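Local structure of response regulator FixJ (Bradyrhizobium japonicum, 5XSO) at residues A[19-24]-A[90-95]; A[96-101]-A[110-115]. The protein switches on expression of the nitrogen-fixation regulators nifA and fixK when it is activated by its partner FixL. One frame throughout, in Å; residues are numbered along the deposited sequence.

Contact 1 of 2, residues A[19-24]-A[90-95]; sequences VIDDDA and LIMTGH
M92 carries CG beside its backbone N (chi1 -54°) and then bends at chi3, while D21 turns CG anti to its own N (chi1 -159°), and these settings bring the methyl of the one against the carboxylate of the other. The setting is the parallel five-stranded sheet of a CheY-like receiver domain. Strands 16-20 and 89-93 are not neighbours there: strand 61-65 runs between them, and the CA atoms of D21 and M92 stay 9.1 Å apart. The contact is made by side chains on the face under helix 24-36, whose M26 touches both D21 and M92. The two side chains cross at about a right angle, M92 CE lying 3.5 Å from D21 OD2. I20 O is a looser neighbour, 4.4 Å from the same methyl. D21, with D22 and D65, probably binds magnesium, as acidic residues at this end of the sheet do in CheY-like receivers. With an alanine at D21, the site would probably lose an acidic ligand, a gap is likely to open beside the M92 methyl, and the turn that follows would be less held. That turn is an Asx turn: the backbone N of D23 donates to D21 OD1 at 2.8 Å, on the anti side and 26° out of the carboxylate plane.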
ATOM      1  N   VAL A  19       1.584  12.222 -12.464  1.00 20.06           N
ATOM      2  CA  VAL A  19       2.915  12.425 -13.057  1.00 19.14           C
ATOM      3  C   VAL A  19       3.727  13.357 -12.166  1.00 20.41           C
ATOM      4  O   VAL A  19       3.272  14.464 -11.837  1.00 21.89           O
ATOM      5  CB  VAL A  19       2.798  13.015 -14.470  1.00 21.09           C
ATOM      6  CG1 VAL A  19       4.189  13.387 -15.040  1.00 18.06           C
ATOM      7  CG2 VAL A  19       2.091  12.007 -15.418  1.00 17.53           C
ATOM      8  N   ILE A  20       4.956  12.950 -11.840  1.00 20.06           N
ATOM      9  CA  ILE A  20       5.842  13.754 -11.003  1.00 21.46           C
ATOM     10  C   ILE A  20       7.132  13.939 -11.773  1.00 20.70           C
ATOM     11  O   ILE A  20       7.897  12.976 -11.955  1.00 19.66           O
ATOM     12  CB  ILE A  20       6.123  13.113  -9.640  1.00 25.95           C
ATOM     13  CG1 ILE A  20       4.812  12.814  -8.899  1.00 25.51           C
ATOM     14  CG2 ILE A  20       7.026  14.041  -8.854  1.00 24.20           C
ATOM     15  CD1 ILE A  20       5.033  12.006  -7.586  1.00 24.45           C
ATOM     16  N   ASP A  21       7.359  15.149 -12.296  1.00 21.38           N
ATOM     17  CA  ASP A  21       8.567  15.350 -13.091  1.00 20.89           C
ATOM     18  C   ASP A  21       8.888  16.829 -13.085  1.00 22.60           C
ATOM     19  O   ASP A  21       8.006  17.643 -13.322  1.00 23.35           O
ATOM     20  CB  ASP A  21       8.408  14.857 -14.536  1.00 20.11           C
ATOM     21  CG  ASP A  21       9.743  14.594 -15.204  1.00 27.15           C
ATOM     22  OD1 ASP A  21      10.673  15.443 -15.105  1.00 27.61           O
ATOM     23  OD2 ASP A  21       9.886  13.505 -15.795  1.00 22.69           O
ATOM     24  N   ASP A  22      10.127  17.177 -12.746  1.00 27.08           N
ATOM     25  CA  ASP A  22      10.381  18.615 -12.785  1.00 35.55           C
ATOM     26  C   ASP A  22      10.694  19.112 -14.198  1.00 36.27           C
ATOM     27  O   ASP A  22      10.843  20.318 -14.386  1.00 31.94           O
ATOM     28  CB  ASP A  22      11.509  18.987 -11.806  1.00 40.39           C
ATOM     29  CG  ASP A  22      12.837  18.428 -12.208  1.00 48.33           C
ATOM     30  OD1 ASP A  22      12.896  17.242 -12.643  1.00 36.22           O
ATOM     31  OD2 ASP A  22      13.829  19.179 -12.069  1.00 59.45           O
ATOM     32  N   ASP A  23      10.767  18.228 -15.196  1.00 29.57           N
ATOM     33  CA  ASP A  23      11.042  18.625 -16.582  1.00 24.82           C
ATOM     34  C   ASP A  23       9.750  18.946 -17.302  1.00 26.49           C
ATOM     35  O   ASP A  23       8.927  18.051 -17.540  1.00 24.71           O
ATOM     36  CB  ASP A  23      11.788  17.516 -17.325  1.00 26.14           C
ATOM     37  CG  ASP A  23      11.939  17.800 -18.848  1.00 39.35           C
ATOM     38  OD1 ASP A  23      12.663  17.045 -19.516  1.00 58.31           O
ATOM     39  OD2 ASP A  23      11.391  18.759 -19.382  1.00 52.06           O
ATOM     40  N   ALA A  24       9.598  20.218 -17.715  1.00 24.36           N
ATOM     41  CA  ALA A  24       8.381  20.648 -18.390  1.00 27.66           C
ATOM     42  C   ALA A  24       8.111  19.827 -19.659  1.00 23.28           C
ATOM     43  O   ALA A  24       6.961  19.487 -19.950  1.00 22.84           O
ATOM     44  CB  ALA A  24       8.482  22.146 -18.722  1.00 29.94           C
ATOM     45  N   LEU A  90       5.602   3.743 -10.777  1.00 17.67           N
ATOM     46  CA  LEU A  90       6.589   3.469 -11.817  1.00 16.65           C
ATOM     47  C   LEU A  90       7.637   4.587 -11.829  1.00 16.47           C
ATOM     48  O   LEU A  90       7.297   5.774 -11.679  1.00 16.63           O
ATOM     49  CB  LEU A  90       5.920   3.413 -13.212  1.00 15.74           C
ATOM     50  CG  LEU A  90       4.696   2.504 -13.291  1.00 16.14           C
ATOM     51  CD1 LEU A  90       4.114   2.573 -14.716  1.00 15.50           C
ATOM     52  CD2 LEU A  90       5.145   1.032 -12.945  1.00 16.78           C
ATOM     53  N   ILE A  91       8.900   4.216 -12.025  1.00 16.36           N
ATOM     54  CA  ILE A  91      10.030   5.134 -11.951  1.00 16.52           C
ATOM     55  C   ILE A  91      10.621   5.294 -13.340  1.00 15.65           C
ATOM     56  O   ILE A  91      10.961   4.290 -13.986  1.00 15.99           O
ATOM     57  CB  ILE A  91      11.103   4.606 -10.975  1.00 17.56           C
ATOM     58  CG1 ILE A  91      10.519   4.447  -9.558  1.00 18.84           C
ATOM     59  CG2 ILE A  91      12.342   5.485 -11.034  1.00 17.87           C
ATOM     60  CD1 ILE A  91      10.096   5.742  -8.949  1.00 19.67           C
ATOM     61  N   MET A  92      10.733   6.554 -13.813  1.00 15.45           N
ATOM     62  CA  MET A  92      11.399   6.907 -15.061  1.00 15.25           C
ATOM     63  C   MET A  92      12.839   7.309 -14.750  1.00 15.99           C
ATOM     64  O   MET A  92      13.084   8.021 -13.781  1.00 16.50           O
ATOM     65  CB  MET A  92      10.700   8.074 -15.788  1.00 14.86           C
ATOM     66  CG  MET A  92       9.247   7.814 -16.000  1.00 14.35           C
ATOM     67  SD  MET A  92       8.585   9.263 -16.880  1.00 16.28           S
ATOM     68  CE  MET A  92       8.408  10.350 -15.477  1.00 18.61           C
ATOM     69  N   THR A  93      13.790   6.857 -15.563  1.00 16.54           N
ATOM     70  CA  THR A  93      15.190   7.070 -15.185  1.00 17.49           C
ATOM     71  C   THR A  93      16.071   7.106 -16.428  1.00 18.06           C
ATOM     72  O   THR A  93      15.833   6.375 -17.406  1.00 17.99           O
ATOM     73  CB  THR A  93      15.703   5.960 -14.213  1.00 18.95           C
ATOM     74  OG1 THR A  93      17.085   6.214 -13.876  1.00 19.37           O
ATOM     75  CG2 THR A  93      15.617   4.543 -14.847  1.00 18.43           C
ATOM     76  N   GLY A  94      17.127   7.943 -16.386  1.00 18.89           N
ATOM     77  CA  GLY A  94      18.212   7.795 -17.347  1.00 19.85           C
ATOM     78  C   GLY A  94      19.059   6.568 -16.994  1.00 20.66           C
ATOM     79  O   GLY A  94      18.950   6.023 -15.892  1.00 20.68           O
ATOM     80  N   HIS A  95      19.915   6.105 -17.924  1.00 21.57           N
ATOM     81  CA  HIS A  95      20.620   4.858 -17.644  1.00 22.47           C
ATOM     82  C   HIS A  95      21.530   5.011 -16.443  1.00 23.43           C
ATOM     83  O   HIS A  95      21.730   4.048 -15.712  1.00 23.97           O
ATOM     84  CB  HIS A  95      21.440   4.314 -18.854  1.00 23.54           C
ATOM     85  CG  HIS A  95      22.734   5.015 -19.123  1.00 24.87           C
ATOM     86  ND1 HIS A  95      23.969   4.388 -19.005  1.00 26.44           N
ATOM     87  CD2 HIS A  95      22.987   6.278 -19.533  1.00 25.11           C
ATOM     88  CE1 HIS A  95      24.921   5.242 -19.337  1.00 27.56           C
ATOM     89  NE2 HIS A  95      24.351   6.392 -19.666  1.00 26.81           N
TER

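Contact 2 of 2, residues A[96-101]-A[110-115]; sequences GDVPLA and VDFLEK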
ATOM      1  N   GLY A  96      22.071   6.212 -16.219  1.00 23.88           N
ATOM      2  CA  GLY A  96      22.993   6.387 -15.099  1.00 26.29           C
ATOM      3  C   GLY A  96      22.346   6.211 -13.745  1.00 27.59           C
ATOM      4  O   GLY A  96      23.036   5.898 -12.767  1.00 25.97           O
ATOM      5  N   ASP A  97      21.029   6.358 -13.667  1.00 23.23           N
ATOM      6  CA  ASP A  97      20.339   6.289 -12.388  1.00 23.01           C
ATOM      7  C   ASP A  97      19.575   5.001 -12.207  1.00 22.61           C
ATOM      8  O   ASP A  97      18.779   4.890 -11.279  1.00 22.41           O
ATOM      9  CB  ASP A  97      19.397   7.487 -12.265  1.00 21.93           C
ATOM     10  CG  ASP A  97      20.150   8.779 -12.164  1.00 24.41           C
ATOM     11  OD1 ASP A  97      21.183   8.795 -11.409  1.00 24.82           O
ATOM     12  OD2 ASP A  97      19.669   9.764 -12.747  1.00 30.10           O
ATOM     13  N   VAL A  98      19.761   4.041 -13.118  1.00 22.68           N
ATOM     14  CA  VAL A  98      19.109   2.742 -12.987  1.00 22.62           C
ATOM     15  C   VAL A  98      19.340   2.154 -11.587  1.00 23.85           C
ATOM     16  O   VAL A  98      18.416   1.567 -10.996  1.00 23.71           O
ATOM     17  CB  VAL A  98      19.576   1.831 -14.139  1.00 23.02           C
ATOM     18  CG1 VAL A  98      19.277   0.407 -13.898  1.00 23.58           C
ATOM     19  CG2 VAL A  98      18.785   2.311 -15.399  1.00 21.74           C
ATOM     20  N   PRO A  99      20.533   2.277 -11.012  1.00 25.32           N
ATOM     21  CA  PRO A  99      20.712   1.709  -9.658  1.00 26.80           C
ATOM     22  C   PRO A  99      19.844   2.371  -8.608  1.00 26.56           C
ATOM     23  O   PRO A  99      19.453   1.708  -7.641  1.00 27.52           O
ATOM     24  CB  PRO A  99      22.200   1.926  -9.372  1.00 28.52           C
ATOM     25  CG  PRO A  99      22.867   1.949 -10.794  1.00 28.16           C
ATOM     26  CD  PRO A  99      21.814   2.728 -11.599  1.00 26.10           C
ATOM     27  N   LEU A 100      19.580   3.668  -8.740  1.00 25.61           N
ATOM     28  CA  LEU A 100      18.642   4.328  -7.831  1.00 25.39           C
ATOM     29  C   LEU A 100      17.230   3.798  -8.042  1.00 24.19           C
ATOM     30  O   LEU A 100      16.500   3.511  -7.076  1.00 24.85           O
ATOM     31  CB  LEU A 100      18.716   5.827  -8.074  1.00 27.88           C
ATOM     32  CG  LEU A 100      17.972   6.801  -7.163  1.00 47.84           C
ATOM     33  CD1 LEU A 100      18.199   6.454  -5.707  1.00 58.90           C
ATOM     34  CD2 LEU A 100      18.505   8.188  -7.485  1.00 52.60           C
ATOM     35  N   ALA A 101      16.827   3.654  -9.314  1.00 22.70           N
ATOM     36  CA  ALA A 101      15.581   2.976  -9.625  1.00 21.81           C
ATOM     37  C   ALA A 101      15.519   1.596  -8.997  1.00 23.06           C
ATOM     38  O   ALA A 101      14.446   1.153  -8.555  1.00 23.04           O
ATOM     39  CB  ALA A 101      15.418   2.864 -11.144  1.00 20.60           C
ATOM     40  N   VAL A 110       6.820  -0.537  -8.497  1.00 21.17           N
ATOM     41  CA  VAL A 110       6.408  -1.693  -9.282  1.00 21.17           C
ATOM     42  C   VAL A 110       7.397  -1.988 -10.419  1.00 23.61           C
ATOM     43  O   VAL A 110       7.757  -3.157 -10.677  1.00 22.44           O
ATOM     44  CB  VAL A 110       4.978  -1.449  -9.792  1.00 25.62           C
ATOM     45  CG1 VAL A 110       4.598  -2.443 -10.908  1.00 28.39           C
ATOM     46  CG2 VAL A 110       3.990  -1.482  -8.598  1.00 25.61           C
ATOM     47  N   ASP A 111       7.887  -0.970 -11.113  1.00 19.44           N
ATOM     48  CA  ASP A 111       8.778  -1.232 -12.254  1.00 19.16           C
ATOM     49  C   ASP A 111       9.433   0.112 -12.606  1.00 18.23           C
ATOM     50  O   ASP A 111       9.122   1.138 -11.991  1.00 17.79           O
ATOM     51  CB  ASP A 111       7.959  -1.864 -13.410  1.00 18.87           C
ATOM     52  CG  ASP A 111       8.798  -2.738 -14.360  1.00 19.87           C
ATOM     53  OD1 ASP A 111      10.036  -2.636 -14.359  1.00 20.69           O
ATOM     54  OD2 ASP A 111       8.207  -3.509 -15.172  1.00 21.71           O
ATOM     55  N   PHE A 112      10.326   0.109 -13.600  1.00 18.11           N
ATOM     56  CA  PHE A 112      11.031   1.309 -14.016  1.00 17.51           C
ATOM     57  C   PHE A 112      11.088   1.335 -15.531  1.00 17.14           C
ATOM     58  O   PHE A 112      10.919   0.298 -16.204  1.00 17.71           O
ATOM     59  CB  PHE A 112      12.450   1.370 -13.403  1.00 18.38           C
ATOM     60  CG  PHE A 112      13.401   0.400 -14.051  1.00 19.23           C
ATOM     61  CD1 PHE A 112      14.248   0.809 -15.062  1.00 19.19           C
ATOM     62  CD2 PHE A 112      13.409  -0.945 -13.670  1.00 20.25           C
ATOM     63  CE1 PHE A 112      15.119  -0.106 -15.674  1.00 21.89           C
ATOM     64  CE2 PHE A 112      14.279  -1.863 -14.298  1.00 21.17           C
ATOM     65  CZ  PHE A 112      15.115  -1.463 -15.298  1.00 21.12           C
ATOM     66  N   LEU A 113      11.389   2.509 -16.081  1.00 16.59           N
ATOM     67  CA  LEU A 113      11.591   2.663 -17.514  1.00 16.58           C
ATOM     68  C   LEU A 113      12.857   3.448 -17.759  1.00 16.90           C
ATOM     69  O   LEU A 113      13.008   4.552 -17.219  1.00 16.56           O
ATOM     70  CB  LEU A 113      10.382   3.432 -18.164  1.00 15.81           C
ATOM     71  CG  LEU A 113       9.223   2.561 -18.621  1.00 34.94           C
ATOM     72  CD1 LEU A 113       8.048   3.371 -19.202  1.00 27.29           C
ATOM     73  CD2 LEU A 113       9.748   1.605 -19.685  1.00 38.09           C
ATOM     74  N   GLU A 114      13.757   2.905 -18.567  1.00 17.70           N
ATOM     75  CA  GLU A 114      14.936   3.659 -18.965  1.00 18.21           C
ATOM     76  C   GLU A 114      14.577   4.577 -20.116  1.00 17.98           C
ATOM     77  O   GLU A 114      14.099   4.099 -21.152  1.00 18.18           O
ATOM     78  CB  GLU A 114      16.093   2.726 -19.378  1.00 19.41           C
ATOM     79  CG  GLU A 114      17.323   3.547 -19.729  1.00 20.11           C
ATOM     80  CD  GLU A 114      18.525   2.678 -20.199  1.00 21.50           C
ATOM     81  OE1 GLU A 114      19.105   2.959 -21.242  1.00 22.22           O
ATOM     82  OE2 GLU A 114      18.887   1.756 -19.441  1.00 22.02           O
ATOM     83  N   LYS A 115      14.820   5.893 -19.949  1.00 17.81           N
ATOM     84  CA  LYS A 115      14.562   6.851 -21.023  1.00 17.92           C
ATOM     85  C   LYS A 115      15.644   6.762 -22.097  1.00 19.39           C
ATOM     86  O   LYS A 115      16.799   6.443 -21.804  1.00 19.83           O
ATOM     87  CB  LYS A 115      14.524   8.271 -20.468  1.00 17.71           C
ATOM     88  CG  LYS A 115      13.406   8.492 -19.365  1.00 17.87           C
ATOM     89  CD  LYS A 115      13.737   9.673 -18.462  1.00 24.93           C
ATOM     90  CE  LYS A 115      13.711  10.946 -19.279  1.00 38.68           C
ATOM     91  NZ  LYS A 115      13.891  12.149 -18.424  1.00 46.05           N
TER
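The first turn of helix 98-106 lies over edge strand 111-114, with the CA atoms of A101 and F112 6.5 Å apart and those of V98 and E114 7.3 Å. This is the closing half of a beta-alpha-beta unit, strand 89-93, helix 98-106 and strand 111-114, within the receiver domain. A101 and F112 both direct their CB atoms across the gap, and the two meet at 4.0 Å. The phenyl ring then swings off with CG between its backbone N and carbonyl carbon (chi1 74°), which brings CE1 alongside V98. The valine reaches it with CG2, 4.4 Å from F112 CE1; both V98 CG2 and A101 CB approach the ring obliquely. CG2 serves a second neighbour as well, since the extended side chain of E114 carries OE2 to 4.1 Å from it. The backbone N of F112 donates to D111 OD1 of the preceding residue, 2.9 Å away. T93 of the adjoining strand touches V98 and F112, and D97, at the N-cap position, forms a salt bridge with R67. Across the contact itself the chemistry is van der Waals: two small helix side chains pack on one aromatic, and the exposed E114 borders them with a carboxylate that meets the V98 methyl without a polar partner on the helix segment, while its side chain also touches H95.

Strand 89-93 ties the two contacts together: it supplies M92 to contact 1 and pairs with residues 110-115 of contact 2, through I91 O to L113 N and T93 O to K115 N, both 2.8 Å and probable hydrogen bonds. Their centres are 9 Å apart, but they use different faces of the sheet, one beneath helix 24-36 and the other beneath helix 98-106. Contact 1 is buried and spans an intervening strand, setting a methyl against an acidic group of the probable magnesium site. Contact 2 is larger and only partly buried; it joins a helix to the edge strand by apolar side chains and grades into exposed surface.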